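Local coordinates for protein diaminobutyrate-pyruvate transaminase and L-2,4-diaminobutyrate decarboxylase (Vibrio parahaemolyticus, PDB 2QMA) that probably uses pyridoxal 5'-phosphate to decarboxylate L-2,4-diaminobutyrate through its C-terminal domain, the part in this crystal, within a longer protein that also carries an aminotransferase domain, at residues A[419-431]-A[460-473]. Residues are numbered along the deposited sequence; the frame is centred on the assembly and turned at random.
Sequences LAEPSLSTVLFRA and TIVDGKTALKFTIL
Val427 and Phe429 pair with Phe470 and Leu468 as antiparallel hydrogen-bonded pairs, joining strands 426-431 and 465-471. These short strand segments run at 126°, well off straight antiparallel. Ser425 continues the pairing: its O accepts from Ile472 N, and its OG donates to Ile472 O at 2.8 Å. Tyr297 also bonds this hydroxyl. Strand 458-462 turns back through a type I' turn, Val462 to Lys465, into strand 465-471.

Val427, Phe429, Leu468 and Phe470 share one face of the sheet. The Phe429 ring presents its CE2–CZ edge to the Phe470 face, planes at 62°, with Phe429 CE2 3.6 Å above the ring centre. A chi1 of 73°, between its own N and C, carries the Phe429 ring back across to Phe470. Leu468 CB makes a CH-pi contact over one face, 4.2 Å from the Phe429 centroid. Helix 479-495 packs here through Leu485, Leu486 and Ile489.

On the other face, Leu428 CD2 lies 3.7 Å from Lys469 CB, and Leu428 CD1 meets Val462 CG2. Lys469 NZ forms a salt bridge with Asp270.

Nearer the turn, Leu419 CD1 touches Ala467 CB at 3.6 Å. At the strand end, the Arg430 guanidinium lies against the Lys465 aliphatic chain, with Arg430 NH1 3.2 Å from Lys465 CD. Arg430 NE is salt-bridged to Glu417, and a water links NH1 to Thr466 O.

These strands are the central pair of a four-stranded antiparallel sheet packed on helices, as in the C-terminal small domain of fold-type I pyridoxal-phosphate enzymes. The Leu473 and Lys325 side chains lie about 6 Å apart; Lys325, the predicted cofactor lysine, carries no cofactor here.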
loop_
_atom_site.group_PDB
_atom_site.type_symbol
_atom_site.label_atom_id
_atom_site.label_comp_id
_atom_site.label_asym_id
_atom_site.label_seq_id
_atom_site.Cartn_x
_atom_site.Cartn_y
_atom_site.Cartn_z
ATOM N N LEU A 419 -34.255 -7.568 8.458
ATOM C CA LEU A 419 -34.119 -8.416 7.243
ATOM C C LEU A 419 -33.188 -9.676 7.323
ATOM O O LEU A 419 -33.199 -10.525 6.418
ATOM C CB LEU A 419 -33.748 -7.550 6.038
ATOM C CG LEU A 419 -34.877 -6.597 5.599
ATOM C CD1 LEU A 419 -34.345 -5.498 4.687
ATOM C CD2 LEU A 419 -36.048 -7.366 4.944
ATOM N N ALA A 420 -32.401 -9.791 8.384
ATOM C CA ALA A 420 -31.565 -10.983 8.615
ATOM C C ALA A 420 -31.203 -11.106 10.087
ATOM O O ALA A 420 -31.156 -10.107 10.823
ATOM C CB ALA A 420 -30.286 -10.943 7.752
ATOM N N GLU A 421 -30.978 -12.336 10.536
ATOM C CA GLU A 421 -30.516 -12.526 11.892
ATOM C C GLU A 421 -29.020 -12.340 11.790
ATOM O O GLU A 421 -28.396 -12.913 10.881
ATOM C CB GLU A 421 -30.890 -13.923 12.424
ATOM C CG GLU A 421 -32.400 -14.154 12.666
ATOM C CD GLU A 421 -33.059 -13.143 13.602
ATOM O OE1 GLU A 421 -32.373 -12.585 14.503
ATOM O OE2 GLU A 421 -34.281 -12.894 13.421
ATOM N N PRO A 422 -28.420 -11.530 12.698
ATOM C CA PRO A 422 -26.991 -11.221 12.539
ATOM C C PRO A 422 -26.089 -12.423 12.774
ATOM O O PRO A 422 -26.457 -13.318 13.524
ATOM C CB PRO A 422 -26.722 -10.169 13.628
ATOM C CG PRO A 422 -28.061 -9.695 14.084
ATOM C CD PRO A 422 -29.005 -10.841 13.863
ATOM N N SER A 423 -24.904 -12.408 12.165
ATOM C CA SER A 423 -23.913 -13.482 12.320
ATOM C C SER A 423 -22.603 -12.954 12.878
ATOM O O SER A 423 -21.790 -13.695 13.433
ATOM C CB SER A 423 -23.683 -14.184 10.982
ATOM O OG SER A 423 -24.929 -14.722 10.508
ATOM N N LEU A 424 -22.391 -11.654 12.766
ATOM C CA LEU A 424 -21.160 -11.084 13.296
ATOM C C LEU A 424 -21.484 -9.724 13.901
ATOM O O LEU A 424 -22.101 -9.661 14.972
ATOM C CB LEU A 424 -20.053 -11.019 12.224
ATOM C CG LEU A 424 -18.636 -11.375 12.721
ATOM C CD1 LEU A 424 -17.769 -11.795 11.571
ATOM C CD2 LEU A 424 -17.997 -10.180 13.471
ATOM N N SER A 425 -21.075 -8.654 13.238
ATOM C CA SER A 425 -21.404 -7.308 13.764
ATOM C C SER A 425 -22.180 -6.426 12.783
ATOM O O SER A 425 -22.229 -5.177 12.955
ATOM C CB SER A 425 -20.150 -6.611 14.316
ATOM O OG SER A 425 -19.303 -6.103 13.292
ATOM N N THR A 426 -22.796 -7.053 11.770
ATOM C CA THR A 426 -23.669 -6.314 10.852
ATOM C C THR A 426 -25.158 -6.510 11.202
ATOM O O THR A 426 -25.574 -7.564 11.744
ATOM C CB THR A 426 -23.442 -6.666 9.322
ATOM O OG1 THR A 426 -23.837 -8.023 9.064
ATOM C CG2 THR A 426 -21.993 -6.458 8.900
ATOM N N VAL A 427 -25.962 -5.499 10.866
ATOM C CA VAL A 427 -27.397 -5.606 11.014
ATOM C C VAL A 427 -28.048 -5.139 9.708
ATOM O O VAL A 427 -27.723 -4.087 9.204
ATOM C CB VAL A 427 -27.903 -4.776 12.217
ATOM C CG1 VAL A 427 -29.442 -4.806 12.311
ATOM C CG2 VAL A 427 -27.303 -5.301 13.507
ATOM N N LEU A 428 -28.985 -5.939 9.203
ATOM C CA LEU A 428 -29.652 -5.692 7.938
ATOM C C LEU A 428 -31.142 -5.491 8.176
ATOM O O LEU A 428 -31.826 -6.348 8.754
ATOM C CB LEU A 428 -29.383 -6.846 6.944
ATOM C CG LEU A 428 -27.916 -7.113 6.565
ATOM C CD1 LEU A 428 -27.728 -8.367 5.709
ATOM C CD2 LEU A 428 -27.241 -5.904 5.857
ATOM N N PHE A 429 -31.637 -4.327 7.755
ATOM C CA PHE A 429 -32.992 -3.914 8.083
ATOM C C PHE A 429 -33.436 -2.817 7.147
ATOM O O PHE A 429 -32.684 -2.377 6.311
ATOM C CB PHE A 429 -33.030 -3.410 9.531
ATOM C CG PHE A 429 -32.368 -2.065 9.724
ATOM C CD1 PHE A 429 -33.146 -0.902 9.864
ATOM C CD2 PHE A 429 -30.985 -1.954 9.771
ATOM C CE1 PHE A 429 -32.551 0.354 10.052
ATOM C CE2 PHE A 429 -30.369 -0.705 9.976
ATOM C CZ PHE A 429 -31.163 0.449 10.108
ATOM N N ARG A 430 -34.672 -2.377 7.288
ATOM C CA ARG A 430 -35.165 -1.322 6.430
ATOM C C ARG A 430 -36.222 -0.570 7.190
ATOM O O ARG A 430 -36.787 -1.116 8.141
ATOM C CB ARG A 430 -35.724 -1.901 5.126
ATOM C CG ARG A 430 -36.938 -2.789 5.279
ATOM C CD ARG A 430 -37.470 -3.085 3.905
ATOM N NE ARG A 430 -38.540 -4.072 3.891
ATOM C CZ ARG A 430 -39.046 -4.588 2.773
ATOM N NH1 ARG A 430 -38.577 -4.205 1.587
ATOM N NH2 ARG A 430 -40.012 -5.494 2.834
ATOM N N ALA A 431 -36.420 0.705 6.837
ATOM C CA ALA A 431 -37.601 1.443 7.275
ATOM C C ALA A 431 -38.840 0.842 6.614
ATOM O O ALA A 431 -38.812 0.473 5.438
ATOM C CB ALA A 431 -37.477 2.920 6.926
ATOM N N THR A 460 -27.698 -2.457 0.918
ATOM C CA THR A 460 -27.474 -3.634 0.103
ATOM C C THR A 460 -28.791 -4.228 -0.391
ATOM O O THR A 460 -29.831 -3.579 -0.323
ATOM C CB THR A 460 -26.557 -4.643 0.814
ATOM O OG1 THR A 460 -26.101 -5.625 -0.131
ATOM C CG2 THR A 460 -27.262 -5.308 2.045
ATOM N N ILE A 461 -28.740 -5.426 -0.956
ATOM C CA ILE A 461 -29.954 -6.084 -1.378
ATOM C C ILE A 461 -30.100 -7.418 -0.648
ATOM O O ILE A 461 -29.178 -8.221 -0.603
ATOM C CB ILE A 461 -30.017 -6.219 -2.909
ATOM C CG1 ILE A 461 -29.997 -4.828 -3.564
ATOM C CG2 ILE A 461 -31.269 -7.000 -3.321
ATOM C CD1 ILE A 461 -28.895 -4.687 -4.613
ATOM N N VAL A 462 -31.258 -7.636 -0.045
ATOM C CA VAL A 462 -31.467 -8.852 0.743
ATOM C C VAL A 462 -32.786 -9.417 0.293
ATOM O O VAL A 462 -33.824 -8.801 0.533
ATOM C CB VAL A 462 -31.537 -8.558 2.265
ATOM C CG1 VAL A 462 -31.513 -9.856 3.060
ATOM C CG2 VAL A 462 -30.398 -7.663 2.698
ATOM N N ASP A 463 -32.760 -10.574 -0.372
ATOM C CA ASP A 463 -33.986 -11.137 -0.942
ATOM C C ASP A 463 -34.625 -10.173 -1.941
ATOM O O ASP A 463 -35.845 -9.954 -1.943
ATOM C CB ASP A 463 -34.996 -11.477 0.168
ATOM C CG ASP A 463 -34.473 -12.520 1.143
ATOM O OD1 ASP A 463 -33.388 -13.087 0.895
ATOM O OD2 ASP A 463 -35.156 -12.779 2.161
ATOM N N GLY A 464 -33.787 -9.573 -2.776
ATOM C CA GLY A 464 -34.263 -8.653 -3.801
ATOM C C GLY A 464 -34.855 -7.360 -3.258
ATOM O O GLY A 464 -35.548 -6.657 -3.992
ATOM N N LYS A 465 -34.587 -7.046 -1.983
ATOM C CA LYS A 465 -35.117 -5.842 -1.336
ATOM C C LYS A 465 -33.973 -4.917 -0.920
ATOM O O LYS A 465 -32.935 -5.395 -0.490
ATOM C CB LYS A 465 -35.983 -6.231 -0.141
ATOM C CG LYS A 465 -37.191 -7.059 -0.553
ATOM C CD LYS A 465 -38.220 -7.223 0.541
ATOM C CE LYS A 465 -37.900 -8.393 1.443
ATOM N NZ LYS A 465 -37.942 -9.699 0.716
ATOM N N THR A 466 -34.131 -3.606 -1.084
ATOM C CA THR A 466 -33.114 -2.666 -0.600
ATOM C C THR A 466 -33.114 -2.745 0.934
ATOM O O THR A 466 -34.166 -2.628 1.584
ATOM C CB THR A 466 -33.345 -1.206 -1.088
ATOM O OG1 THR A 466 -33.008 -1.110 -2.478
ATOM C CG2 THR A 466 -32.461 -0.244 -0.348
ATOM N N ALA A 467 -31.932 -3.011 1.482
ATOM C CA ALA A 467 -31.733 -3.068 2.922
ATOM C C ALA A 467 -30.760 -1.967 3.288
ATOM O O ALA A 467 -29.827 -1.681 2.541
ATOM C CB ALA A 467 -31.166 -4.410 3.334
ATOM N N LEU A 468 -31.018 -1.340 4.432
ATOM C CA LEU A 468 -30.004 -0.547 5.127
ATOM C C LEU A 468 -29.113 -1.463 5.945
ATOM O O LEU A 468 -29.535 -2.527 6.349
ATOM C CB LEU A 468 -30.672 0.446 6.066
ATOM C CG LEU A 468 -31.639 1.409 5.347
ATOM C CD1 LEU A 468 -32.438 2.108 6.410
ATOM C CD2 LEU A 468 -30.868 2.398 4.480
ATOM N N LYS A 469 -27.887 -1.010 6.188
ATOM C CA LYS A 469 -26.892 -1.761 6.934
ATOM C C LYS A 469 -26.130 -0.926 7.962
ATOM O O LYS A 469 -25.656 0.188 7.669
ATOM C CB LYS A 469 -25.881 -2.439 5.979
ATOM C CG LYS A 469 -24.714 -3.111 6.695
ATOM C CD LYS A 469 -23.854 -3.975 5.713
ATOM C CE LYS A 469 -23.055 -3.110 4.736
ATOM N NZ LYS A 469 -22.116 -4.006 3.930
ATOM N N PHE A 470 -26.016 -1.497 9.154
ATOM C CA PHE A 470 -25.086 -1.078 10.179
ATOM C C PHE A 470 -23.942 -2.111 10.121
ATOM O O PHE A 470 -24.185 -3.335 10.188
ATOM C CB PHE A 470 -25.678 -1.190 11.607
ATOM C CG PHE A 470 -26.839 -0.263 11.942
ATOM C CD1 PHE A 470 -27.121 0.902 11.222
ATOM C CD2 PHE A 470 -27.606 -0.540 13.078
ATOM C CE1 PHE A 470 -28.210 1.763 11.628
ATOM C CE2 PHE A 470 -28.661 0.303 13.488
ATOM C CZ PHE A 470 -28.971 1.440 12.749
ATOM N N THR A 471 -22.717 -1.609 10.060
ATOM C CA THR A 471 -21.518 -2.372 10.374
ATOM C C THR A 471 -20.969 -1.856 11.698
ATOM O O THR A 471 -20.326 -0.779 11.766
ATOM C CB THR A 471 -20.499 -2.262 9.229
ATOM O OG1 THR A 471 -21.131 -2.744 8.039
ATOM C CG2 THR A 471 -19.261 -3.147 9.510
ATOM N N ILE A 472 -21.312 -2.558 12.771
ATOM C CA ILE A 472 -20.919 -2.111 14.108
ATOM C C ILE A 472 -19.454 -2.451 14.410
ATOM O O ILE A 472 -19.062 -3.630 14.495
ATOM C CB ILE A 472 -21.829 -2.682 15.220
ATOM C CG1 ILE A 472 -23.314 -2.479 14.868
ATOM C CG2 ILE A 472 -21.456 -2.026 16.588
ATOM C CD1 ILE A 472 -24.295 -3.420 15.649
ATOM N N LEU A 473 -18.633 -1.424 14.550
ATOM C CA LEU A 473 -17.216 -1.660 14.814
ATOM C C LEU A 473 -16.757 -1.023 16.089
ATOM O O LEU A 473 -15.997 -1.612 16.837
ATOM C CB LEU A 473 -16.314 -1.186 13.674
ATOM C CG LEU A 473 -16.361 -1.878 12.299
ATOM C CD1 LEU A 473 -15.325 -1.272 11.330
ATOM C CD2 LEU A 473 -16.211 -3.416 12.405
HETATM O O HOH W 1 -36.850 -1.875 0.886
#